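Local atomic coordinates of ureidoglycolate hydrolase (Arabidopsis thaliana, PDB entry 4PXC), a protein that hydrolyses (S)-ureidoglycolate to glyoxylate, ammonium and carbon dioxide, as a manganese-dependent homodimeric enzyme of purine breakdown in plants. Residues Val65-Val70 against Ala181-Asp186; His92-Pro97 against Phe134-Pro139; Ala232-Glu237 against Leu302-Arg307; Ile277-Thr282 against Thr306-Glu311. The protein carries 1 engineered substitution. All blocks are in the same frame, centred on the assembly; numbering follows the deposited sequence.

Contact 1. Residues Val65-Val70 against Ala181-Asp186; sequences VREDAV and AGYAED
Tyr183 and Glu67 supply the polar side-chain link between Val65-Val70 and Ala181-Asp186. Tyr183 OH donates to Glu67 OE1 at 2.6 Å, from above the carboxylate plane, and the two flat groups are turned 74° apart with the carboxylate carbon at the edge of the ring. Glu67 arrives there with CG anti to its carbonyl carbon (chi1 -67°) and an extended chain beyond; the same OE1 also forms a salt bridge with Lys55 of helix 45-60. Between backbones, Ala184 N meets Ala69 O at 2.9 Å, but the angle of 125° marks this bond as weak. Packing adds Tyr183 CB, 3.6 Å from Ala69 O, and the backbone of Val70 over one ring face, its C 4.2 Å from Tyr183 CG. A phenylalanine at Tyr183 would probably leave Glu67 OE1 with Lys55 but without its phenol donor, and so break the side-chain link between the segments. Local bonds shape the turn at Asp68-Val70: Val70 N reaches Asp68 OD1 at 3.2 Å, while Asp68 OD2 is held by Asn72. The arrangement thus joins an Asx turn, following strand 64-67, to the exit of helix 174-180, closed by a Schellman motif at Gly182.

Contact 2. Residues His92-Pro97 against Phe134-Pro139; sequences HIDAIP and FTSAEP. Engineered in segment 134-139: Ala137 (natural residue Glu). With MN (manganese (II) ion), chain C; MN (manganese (II) ion), chain D; HGY ((2S)-amino(hydroxy)ethanoic acid), chain E.
Asp94 OD2 is gripped by two donors of the facing loop: Ser136 OG at 2.8 Å, from above the carboxylate plane, and Glu138 N at 3.0 Å, on the syn side. The site is the dinuclear metal centre of the M20 peptidase family, here holding manganese, and this carboxylate ties together the segments supplying His92 and Glu138. Its other oxygen, OD1, takes Ala137 N at 3.0 Å in an almost straight bond (175°), so both oxygens are committed to residues 136-138. His92 ND1 adds weak bonds to Asp94 OD1 and O, while His92 NE2 binds one manganese at 2.4 Å. Glu138, bent at chi2 (-73°), turns OE2 onto the other manganese, 2.3 Å away; Asp103 is shared by both ions, with His208 and His402 as further ligands. Ala137, an engineered replacement of the natural glutamate, lays CB over the face of the His92 ring, 3.8 Å from its centroid, a CH-pi contact. Glu138 OE1 is hydrogen-bonded by Asn294 of the second subunit, which brings the dimer partner into the site. Ile96 CG2 packs against the Glu138 carboxylate, and one water accepts from Ile96 N at 2.9 Å while donating to Glu138 OE2 at 2.7 Å.

Contact 3. Residues Ala232-Glu237 against Leu302-Arg307; sequences ASLKVE and LEIDTR. With HGY ((2S)-amino(hydroxy)ethanoic acid), chain E.
Leu234 and Ile304 form the middle of three hydrogen-bonded pairs, flanked by Ala232 with Thr306 and Val236 with Leu302, and each pair exchanges two backbone bonds. The strands run antiparallel, their directions 160° apart. Leu234 N meets Ile304 O at 2.8 Å in the carbonyl plane, whereas the bond from Thr306 N to Ala232 O is longer, 3.2 Å, with the donor tilted 32° from that plane: the pairing is less regular toward the ligand end. On the face carrying Leu234, Val236, Leu302 and Ile304 the contacts are apolar. Leu234 CB lies 4.1 Å from Ile304 CB, and Ile304, with CG1 anti to its carbonyl carbon, brings CD1 to 4.0 Å from Val236 CG2. Helices 256-272 and 311-332 cover this face. The other face bears Ser233, Lys235, Glu303 and Asp305; here Ser233 OG bonds to Asn343, and Ile293 of the second subunit packs on Ser233 and Glu303, in keeping with the part of this region in dimerization. Further out, Asp305 holds Arg307 side-on: NE donates to Asp305 OD1 at 2.8 Å and 171°, and NH2 to OD2. A water links Asp305 OD2 to Ala232 O, bracing the carboxylate from the neighbouring strand. The NH1-NH2 end of the guanidinium grips the ligand carboxylate, with Arg307 NH1 2.7 Å from HGY O and Arg307 NH2 2.8 Å from HGY OXT, NH2 serving both partners. Asp305 thereby fixes the rotation of a substrate-binding arginine and probably balances part of its charge, while two N-H groups remain directed at the carboxylate of the bound molecule.

Contact 4. Residues Ile277-Thr282 against Thr306-Glu311; sequences IDTVGT and TRDIDE. With HGY ((2S)-amino(hydroxy)ethanoic acid), chain E.
The carboxylate of Asp308 is met out of its plane at both oxygens, from opposite faces: Thr279 OG1 donates to OD2 at 2.6 Å, 51° out of the plane, and Asp310 N donates to OD1 at 3.0 Å, 57° out. The other flat group, the Arg307 guanidinium, has the ligand at its edge, and it is the CB of Arg307 that packs here, 3.9 Å from Val280 CG2. These residues belong to the open end of a beta hairpin made of strands 280-289 and 295-308. Asp308 places its carboxylate with CG anti to the backbone N (chi1 -165°), and its bond to Asp310 N makes an Asx turn that leads into Asp310, the N-cap of helix 311-332. Because OD2 also forms a salt bridge with Arg313 of that helix, an alanine at Asp308 would probably leave Arg313 without this counter-charge, Thr279 OG1 without this acceptor and the turn to the helix less firmly set. Beside it, Asp278 and Ile309 lie side by side, CB of Asp278 3.9 Å from CG2 of Ile309, while Asp278 OD1 pairs with Arg375. Gly246 of the second subunit packs on Val280, and Arg253 of that subunit bonds to Thr282 OG1; Arg253 is probably needed for dimerization, as in related enzymes. In the hairpin itself Gly281 comes near its partner, with 4.0 Å between Gly281 CA and Thr306 CA. Val280 N reaches Arg307 O at 3.1 Å, and Val280 O accepts twice, from Arg307 N at 3.0 Å and from Thr306 OG1 at 2.8 Å.

Contacts 3 and 4 share Thr306 and Arg307 on strand 295-308, between strands 222-239 and 280-289; Asp305 O approaches Thr282 N at 2.7 Å, a probable hydrogen bond. Both meet contact 2 through the ligand: contact 2 holds both manganese ions, and that on Glu138 binds it, while contacts 3 and 4 supply the arginine holding its carboxylate. The centre of contact 2 is about 18 Å from that of contact 3 and about 22 Å from that of contact 4, and all three touch the second subunit. Contact 1 lies away from the site, its centre about 17 Å from that of contact 2, yet a probable hydrogen bond joins them, Val70 O to Thr135 OG1, 2.7 Å.

Contact 1. Residues Val65-Val70 against Ala181-Asp186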
# COMPACT_ATOMS: atom_id res chain seq x y z
N VAL A 65 23.13 3.83 -33.48
CA VAL A 65 22.50 3.76 -32.17
C VAL A 65 23.40 4.33 -31.09
O VAL A 65 24.57 3.95 -30.98
CB VAL A 65 22.14 2.32 -31.81
CG1 VAL A 65 21.39 2.26 -30.47
CG2 VAL A 65 21.31 1.69 -32.93
N ARG A 66 22.87 5.24 -30.27
CA ARG A 66 23.63 5.72 -29.13
C ARG A 66 22.70 5.95 -27.95
O ARG A 66 21.48 5.97 -28.11
CB ARG A 66 24.39 7.01 -29.46
CG ARG A 66 23.47 8.12 -29.92
CD ARG A 66 24.21 9.41 -30.22
NE ARG A 66 23.30 10.36 -30.84
CZ ARG A 66 22.67 11.34 -30.19
NH1 ARG A 66 21.85 12.14 -30.85
NH2 ARG A 66 22.87 11.53 -28.88
N GLU A 67 23.30 6.12 -26.77
CA GLU A 67 22.56 6.35 -25.54
C GLU A 67 23.19 7.50 -24.78
O GLU A 67 24.42 7.69 -24.85
CB GLU A 67 22.58 5.09 -24.67
CG GLU A 67 21.83 3.92 -25.26
CD GLU A 67 21.86 2.68 -24.38
OE1 GLU A 67 20.79 2.24 -23.91
OE2 GLU A 67 22.96 2.12 -24.17
N ASP A 68 22.38 8.29 -24.08
CA ASP A 68 22.95 9.32 -23.22
C ASP A 68 23.07 8.87 -21.77
O ASP A 68 22.79 7.71 -21.45
CB ASP A 68 22.23 10.68 -23.37
CG ASP A 68 20.78 10.64 -22.89
OD1 ASP A 68 20.42 9.74 -22.10
OD2 ASP A 68 20.01 11.54 -23.29
N ALA A 69 23.48 9.78 -20.89
CA ALA A 69 23.81 9.43 -19.51
C ALA A 69 22.65 8.83 -18.72
O ALA A 69 22.88 8.11 -17.75
CB ALA A 69 24.40 10.64 -18.77
N VAL A 70 21.42 9.13 -19.12
CA VAL A 70 20.25 8.61 -18.40
C VAL A 70 19.51 7.52 -19.18
O VAL A 70 18.49 7.01 -18.72
CB VAL A 70 19.23 9.72 -18.02
CG1 VAL A 70 19.84 10.68 -17.00
CG2 VAL A 70 18.73 10.46 -19.27
N ALA A 181 21.07 -0.51 -14.29
CA ALA A 181 20.62 -0.76 -15.66
C ALA A 181 21.68 -0.39 -16.68
O ALA A 181 21.43 -0.46 -17.89
CB ALA A 181 19.32 -0.01 -15.94
N GLY A 182 22.86 0.01 -16.20
CA GLY A 182 24.00 0.26 -17.06
C GLY A 182 24.25 1.71 -17.43
O GLY A 182 25.00 1.99 -18.37
N TYR A 183 23.63 2.63 -16.70
CA TYR A 183 23.70 4.06 -17.02
C TYR A 183 24.30 4.92 -15.91
O TYR A 183 24.61 4.42 -14.82
CB TYR A 183 22.30 4.60 -17.33
CG TYR A 183 21.60 3.90 -18.46
CD1 TYR A 183 22.07 4.00 -19.75
CD2 TYR A 183 20.45 3.15 -18.22
CE1 TYR A 183 21.43 3.36 -20.79
CE2 TYR A 183 19.80 2.51 -19.26
CZ TYR A 183 20.29 2.62 -20.54
OH TYR A 183 19.66 1.99 -21.59
N ALA A 184 24.44 6.22 -16.20
CA ALA A 184 24.83 7.25 -15.23
C ALA A 184 26.01 6.88 -14.33
O ALA A 184 25.95 7.00 -13.11
CB ALA A 184 23.62 7.68 -14.38
N GLU A 185 27.10 6.43 -14.95
CA GLU A 185 28.24 5.94 -14.20
C GLU A 185 29.37 6.98 -14.04
O GLU A 185 30.51 6.62 -13.76
CB GLU A 185 28.79 4.69 -14.89
CG GLU A 185 27.73 3.65 -15.22
CD GLU A 185 28.24 2.58 -16.18
OE1 GLU A 185 29.32 2.76 -16.78
OE2 GLU A 185 27.55 1.54 -16.33
N ASP A 186 29.04 8.26 -14.21
CA ASP A 186 30.06 9.32 -14.17
C ASP A 186 29.83 10.33 -13.05
O ASP A 186 28.89 11.13 -13.09
CB ASP A 186 30.15 10.03 -15.53
CG ASP A 186 31.37 10.93 -15.64
OD1 ASP A 186 32.18 10.97 -14.69
OD2 ASP A 186 31.53 11.58 -16.69

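Contact 2. Residues His92-Pro97 against Phe134-Pro139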
# COMPACT_ATOMS: atom_id res chain seq x y z
N HIS A 92 7.88 6.60 -25.62
CA HIS A 92 8.42 5.86 -24.48
C HIS A 92 7.95 4.41 -24.52
O HIS A 92 7.03 4.07 -25.26
CB HIS A 92 7.91 6.51 -23.19
CG HIS A 92 6.42 6.38 -23.00
ND1 HIS A 92 5.86 5.38 -22.24
CD2 HIS A 92 5.40 7.10 -23.51
CE1 HIS A 92 4.54 5.50 -22.26
NE2 HIS A 92 4.24 6.54 -23.03
N ILE A 93 8.59 3.54 -23.76
CA ILE A 93 8.09 2.16 -23.68
C ILE A 93 7.80 1.71 -22.25
O ILE A 93 7.36 0.58 -22.02
CB ILE A 93 9.04 1.13 -24.35
CG1 ILE A 93 10.39 1.09 -23.63
CG2 ILE A 93 9.21 1.44 -25.85
CD1 ILE A 93 11.42 0.18 -24.30
N ASP A 94 8.03 2.59 -21.27
CA ASP A 94 7.65 2.23 -19.91
C ASP A 94 6.13 2.20 -19.75
O ASP A 94 5.39 2.82 -20.54
CB ASP A 94 8.38 3.06 -18.82
CG ASP A 94 8.07 4.54 -18.88
OD1 ASP A 94 7.82 5.09 -19.98
OD2 ASP A 94 8.12 5.19 -17.80
N ALA A 95 5.66 1.42 -18.79
CA ALA A 95 4.23 1.17 -18.62
C ALA A 95 3.91 1.18 -17.15
O ALA A 95 4.55 0.47 -16.37
CB ALA A 95 3.85 -0.17 -19.22
N ILE A 96 2.91 1.97 -16.76
CA ILE A 96 2.51 2.00 -15.36
C ILE A 96 1.89 0.65 -14.99
O ILE A 96 1.52 -0.13 -15.89
CB ILE A 96 1.54 3.16 -15.07
CG1 ILE A 96 0.16 2.88 -15.64
CG2 ILE A 96 2.10 4.48 -15.59
CD1 ILE A 96 -0.82 4.02 -15.36
N PRO A 97 1.79 0.35 -13.68
CA PRO A 97 1.24 -0.93 -13.21
C PRO A 97 -0.13 -1.27 -13.81
O PRO A 97 -1.06 -0.46 -13.76
CB PRO A 97 1.11 -0.71 -11.70
CG PRO A 97 2.28 0.17 -11.39
CD PRO A 97 2.33 1.14 -12.55
N PHE A 134 12.63 7.62 -25.46
CA PHE A 134 12.79 8.37 -24.22
C PHE A 134 12.96 7.40 -23.07
O PHE A 134 12.30 6.36 -23.03
CB PHE A 134 11.62 9.32 -24.01
CG PHE A 134 11.55 10.39 -25.06
CD1 PHE A 134 12.31 11.54 -24.93
CD2 PHE A 134 10.76 10.22 -26.19
CE1 PHE A 134 12.28 12.52 -25.92
CE2 PHE A 134 10.71 11.20 -27.18
CZ PHE A 134 11.48 12.36 -27.04
N THR A 135 13.85 7.73 -22.13
CA THR A 135 14.24 6.74 -21.13
C THR A 135 13.07 6.33 -20.24
O THR A 135 13.02 5.21 -19.72
CB THR A 135 15.46 7.23 -20.29
OG1 THR A 135 16.07 6.11 -19.63
CG2 THR A 135 15.02 8.28 -19.26
N SER A 136 12.10 7.23 -20.10
CA SER A 136 10.89 6.98 -19.30
C SER A 136 9.98 8.19 -19.41
O SER A 136 10.45 9.32 -19.34
CB SER A 136 11.26 6.77 -17.83
OG SER A 136 10.12 6.91 -16.99
N ALA A 137 8.68 7.96 -19.61
CA ALA A 137 7.70 9.04 -19.58
C ALA A 137 6.78 8.97 -18.36
O ALA A 137 6.24 9.99 -17.93
CB ALA A 137 6.87 9.04 -20.86
N GLU A 138 6.61 7.77 -17.81
CA GLU A 138 5.71 7.58 -16.66
C GLU A 138 6.38 7.91 -15.33
O GLU A 138 7.60 7.69 -15.17
CB GLU A 138 5.16 6.16 -16.62
CG GLU A 138 4.56 5.71 -17.95
CD GLU A 138 3.23 6.36 -18.25
OE1 GLU A 138 2.82 7.32 -17.54
OE2 GLU A 138 2.58 5.88 -19.20
N PRO A 139 5.60 8.43 -14.38
CA PRO A 139 6.16 8.87 -13.09
C PRO A 139 6.20 7.74 -12.04
O PRO A 139 6.49 8.03 -10.88
CB PRO A 139 5.16 9.94 -12.64
CG PRO A 139 3.83 9.43 -13.18
CD PRO A 139 4.18 8.83 -14.54
MN MN C . 2.24 7.66 -23.53
MN MN D . 0.76 6.81 -20.23
OXT HGY E . -0.48 10.34 -17.51
C HGY E . -0.13 10.63 -18.69
O HGY E . -0.59 11.64 -19.29
CA HGY E . 0.80 9.71 -19.43
OB HGY E . 1.19 8.63 -18.65
N HGY E . 1.92 10.34 -20.06
O HOH W 1 10.70 4.46 -22.02
O HOH W 2 1.67 3.37 -18.94
O HOH W 3 3.31 9.70 -23.90
O HOH W 4 2.69 8.04 -21.03
O HOH W 5 -0.59 8.49 -21.23

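Contact 3. Residues Ala232-Glu237 against Leu302-Arg307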
# COMPACT_ATOMS: atom_id res chain seq x y z
N ALA A 232 -0.15 18.84 -13.72
CA ALA A 232 0.47 19.04 -12.42
C ALA A 232 0.31 17.79 -11.56
O ALA A 232 -0.63 17.00 -11.75
CB ALA A 232 -0.14 20.24 -11.72
N SER A 233 1.21 17.61 -10.61
CA SER A 233 1.04 16.53 -9.63
C SER A 233 1.45 17.02 -8.24
O SER A 233 2.36 17.84 -8.10
CB SER A 233 1.82 15.28 -10.04
OG SER A 233 3.21 15.46 -9.88
N LEU A 234 0.74 16.51 -7.23
CA LEU A 234 0.96 16.94 -5.86
C LEU A 234 1.22 15.73 -4.99
O LEU A 234 0.67 14.65 -5.22
CB LEU A 234 -0.29 17.65 -5.34
CG LEU A 234 -0.92 18.70 -6.26
CD1 LEU A 234 -2.24 19.19 -5.68
CD2 LEU A 234 0.05 19.85 -6.45
N LYS A 235 2.06 15.91 -3.98
CA LYS A 235 2.32 14.86 -3.01
C LYS A 235 1.93 15.43 -1.65
O LYS A 235 2.40 16.51 -1.26
CB LYS A 235 3.81 14.49 -3.05
CG LYS A 235 4.17 13.27 -2.24
CD LYS A 235 5.64 13.32 -1.83
CE LYS A 235 6.50 12.36 -2.64
NZ LYS A 235 7.96 12.50 -2.32
N VAL A 236 1.05 14.74 -0.94
CA VAL A 236 0.51 15.24 0.32
C VAL A 236 0.64 14.20 1.42
O VAL A 236 0.38 13.02 1.19
CB VAL A 236 -0.98 15.61 0.19
CG1 VAL A 236 -1.51 16.20 1.50
CG2 VAL A 236 -1.19 16.60 -0.94
N GLU A 237 1.04 14.63 2.61
CA GLU A 237 1.06 13.74 3.77
C GLU A 237 0.42 14.38 4.99
O GLU A 237 0.59 15.58 5.24
CB GLU A 237 2.49 13.30 4.07
CG GLU A 237 3.06 12.42 2.95
CD GLU A 237 4.41 11.82 3.28
OE1 GLU A 237 4.81 11.84 4.48
OE2 GLU A 237 5.06 11.31 2.34
N LEU A 302 -1.00 10.90 -0.06
CA LEU A 302 -1.82 11.00 -1.26
C LEU A 302 -0.95 11.53 -2.39
O LEU A 302 -0.12 12.42 -2.19
CB LEU A 302 -3.01 11.96 -1.08
CG LEU A 302 -4.06 11.78 0.01
CD1 LEU A 302 -3.64 12.50 1.29
CD2 LEU A 302 -5.42 12.29 -0.46
N GLU A 303 -1.14 10.98 -3.59
CA GLU A 303 -0.53 11.55 -4.77
C GLU A 303 -1.65 11.92 -5.72
O GLU A 303 -2.48 11.08 -6.09
CB GLU A 303 0.48 10.59 -5.38
CG GLU A 303 1.53 10.16 -4.35
CD GLU A 303 2.79 9.61 -4.97
OE1 GLU A 303 3.02 9.84 -6.18
OE2 GLU A 303 3.55 8.94 -4.22
N ILE A 304 -1.68 13.20 -6.09
CA ILE A 304 -2.82 13.80 -6.74
C ILE A 304 -2.42 14.30 -8.12
O ILE A 304 -1.44 15.02 -8.24
CB ILE A 304 -3.31 15.00 -5.92
CG1 ILE A 304 -3.71 14.55 -4.51
CG2 ILE A 304 -4.48 15.70 -6.61
CD1 ILE A 304 -4.03 15.70 -3.55
N ASP A 305 -3.18 13.90 -9.13
CA ASP A 305 -2.95 14.32 -10.51
C ASP A 305 -4.06 15.31 -10.87
O ASP A 305 -5.22 15.04 -10.60
CB ASP A 305 -3.00 13.10 -11.43
CG ASP A 305 -2.79 13.44 -12.90
OD1 ASP A 305 -3.69 14.05 -13.52
OD2 ASP A 305 -1.72 13.08 -13.44
N THR A 306 -3.72 16.46 -11.44
CA THR A 306 -4.76 17.40 -11.89
C THR A 306 -4.29 18.17 -13.11
O THR A 306 -3.11 18.52 -13.22
CB THR A 306 -5.24 18.37 -10.77
OG1 THR A 306 -6.44 19.03 -11.19
CG2 THR A 306 -4.18 19.42 -10.46
N ARG A 307 -5.20 18.39 -14.06
CA ARG A 307 -4.83 18.97 -15.34
C ARG A 307 -5.98 19.80 -15.89
O ARG A 307 -7.12 19.64 -15.46
CB ARG A 307 -4.50 17.87 -16.38
CG ARG A 307 -3.64 16.73 -15.85
CD ARG A 307 -3.51 15.60 -16.85
NE ARG A 307 -3.03 14.38 -16.20
CZ ARG A 307 -2.41 13.39 -16.85
NH1 ARG A 307 -2.20 13.49 -18.16
NH2 ARG A 307 -2.00 12.31 -16.20
OXT HGY E . -0.48 10.34 -17.51
C HGY E . -0.13 10.63 -18.69
O HGY E . -0.59 11.64 -19.29
CA HGY E . 0.80 9.71 -19.43
OB HGY E . 1.19 8.63 -18.65
N HGY E . 1.92 10.34 -20.06
O HOH W 6 -0.66 15.58 -14.14

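Contact 4. Residues Ile277-Thr282 against Thr306-Glu311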
# COMPACT_ATOMS: atom_id res chain seq x y z
N ILE A 277 -15.67 21.08 -18.52
CA ILE A 277 -15.49 19.66 -18.79
C ILE A 277 -14.02 19.28 -18.98
O ILE A 277 -13.64 18.12 -18.79
CB ILE A 277 -16.33 19.22 -20.02
CG1 ILE A 277 -16.42 17.69 -20.11
CG2 ILE A 277 -15.78 19.81 -21.31
CD1 ILE A 277 -17.36 17.10 -19.13
N ASP A 278 -13.17 20.25 -19.33
CA ASP A 278 -11.76 19.96 -19.63
C ASP A 278 -10.87 19.78 -18.40
O ASP A 278 -9.70 19.39 -18.52
CB ASP A 278 -11.17 21.04 -20.53
CG ASP A 278 -11.80 21.05 -21.90
OD1 ASP A 278 -12.01 19.94 -22.45
OD2 ASP A 278 -12.12 22.14 -22.41
N THR A 279 -11.42 20.05 -17.22
CA THR A 279 -10.66 19.92 -15.98
C THR A 279 -10.77 18.50 -15.44
O THR A 279 -11.86 17.95 -15.37
CB THR A 279 -11.22 20.88 -14.90
OG1 THR A 279 -11.51 22.16 -15.47
CG2 THR A 279 -10.22 21.04 -13.75
N VAL A 280 -9.64 17.92 -15.05
CA VAL A 280 -9.65 16.63 -14.37
C VAL A 280 -8.79 16.67 -13.11
O VAL A 280 -7.90 17.52 -12.98
CB VAL A 280 -9.17 15.49 -15.30
CG1 VAL A 280 -10.12 15.31 -16.48
CG2 VAL A 280 -7.74 15.79 -15.80
N GLY A 281 -9.07 15.77 -12.17
CA GLY A 281 -8.24 15.64 -10.98
C GLY A 281 -8.47 14.26 -10.42
O GLY A 281 -9.59 13.75 -10.47
N THR A 282 -7.43 13.65 -9.87
CA THR A 282 -7.52 12.25 -9.45
C THR A 282 -6.62 11.98 -8.26
O THR A 282 -5.51 12.50 -8.19
CB THR A 282 -7.03 11.31 -10.57
OG1 THR A 282 -7.61 11.68 -11.82
CG2 THR A 282 -7.38 9.86 -10.28
N THR A 306 -3.72 16.46 -11.44
CA THR A 306 -4.76 17.40 -11.89
C THR A 306 -4.29 18.17 -13.11
O THR A 306 -3.11 18.52 -13.22
CB THR A 306 -5.24 18.37 -10.77
OG1 THR A 306 -6.44 19.03 -11.19
CG2 THR A 306 -4.18 19.42 -10.46
N ARG A 307 -5.20 18.39 -14.06
CA ARG A 307 -4.83 18.97 -15.34
C ARG A 307 -5.98 19.80 -15.89
O ARG A 307 -7.12 19.64 -15.46
CB ARG A 307 -4.50 17.87 -16.38
CG ARG A 307 -3.64 16.73 -15.85
CD ARG A 307 -3.51 15.60 -16.85
NE ARG A 307 -3.03 14.38 -16.20
CZ ARG A 307 -2.41 13.39 -16.85
NH1 ARG A 307 -2.20 13.49 -18.16
NH2 ARG A 307 -2.00 12.31 -16.20
N ASP A 308 -5.67 20.68 -16.84
CA ASP A 308 -6.69 21.36 -17.62
C ASP A 308 -5.98 21.89 -18.86
O ASP A 308 -4.77 22.15 -18.81
CB ASP A 308 -7.33 22.50 -16.81
CG ASP A 308 -8.64 23.01 -17.42
OD1 ASP A 308 -8.80 22.98 -18.66
OD2 ASP A 308 -9.53 23.46 -16.65
N ILE A 309 -6.70 22.03 -19.97
CA ILE A 309 -6.12 22.70 -21.14
C ILE A 309 -5.82 24.15 -20.79
O ILE A 309 -4.87 24.75 -21.31
CB ILE A 309 -7.05 22.61 -22.38
CG1 ILE A 309 -6.40 23.27 -23.61
CG2 ILE A 309 -8.41 23.25 -22.09
CD1 ILE A 309 -4.97 22.80 -23.89
N ASP A 310 -6.62 24.71 -19.89
CA ASP A 310 -6.44 26.09 -19.44
C ASP A 310 -5.58 26.13 -18.18
O ASP A 310 -6.00 25.66 -17.12
CB ASP A 310 -7.80 26.74 -19.16
CG ASP A 310 -7.69 28.22 -18.84
OD1 ASP A 310 -7.47 28.56 -17.66
OD2 ASP A 310 -7.79 29.04 -19.77
N GLU A 311 -4.37 26.69 -18.31
CA GLU A 311 -3.41 26.70 -17.20
C GLU A 311 -3.95 27.41 -15.95
O GLU A 311 -3.78 26.93 -14.83
CB GLU A 311 -2.09 27.35 -17.66
CG GLU A 311 -0.91 27.10 -16.72
CD GLU A 311 0.38 27.79 -17.20
OE1 GLU A 311 0.34 28.46 -18.25
OE2 GLU A 311 1.42 27.66 -16.52
OXT HGY E . -0.48 10.34 -17.51
C HGY E . -0.13 10.63 -18.69
O HGY E . -0.59 11.64 -19.29
CA HGY E . 0.80 9.71 -19.43
OB HGY E . 1.19 8.63 -18.65
N HGY E . 1.92 10.34 -20.06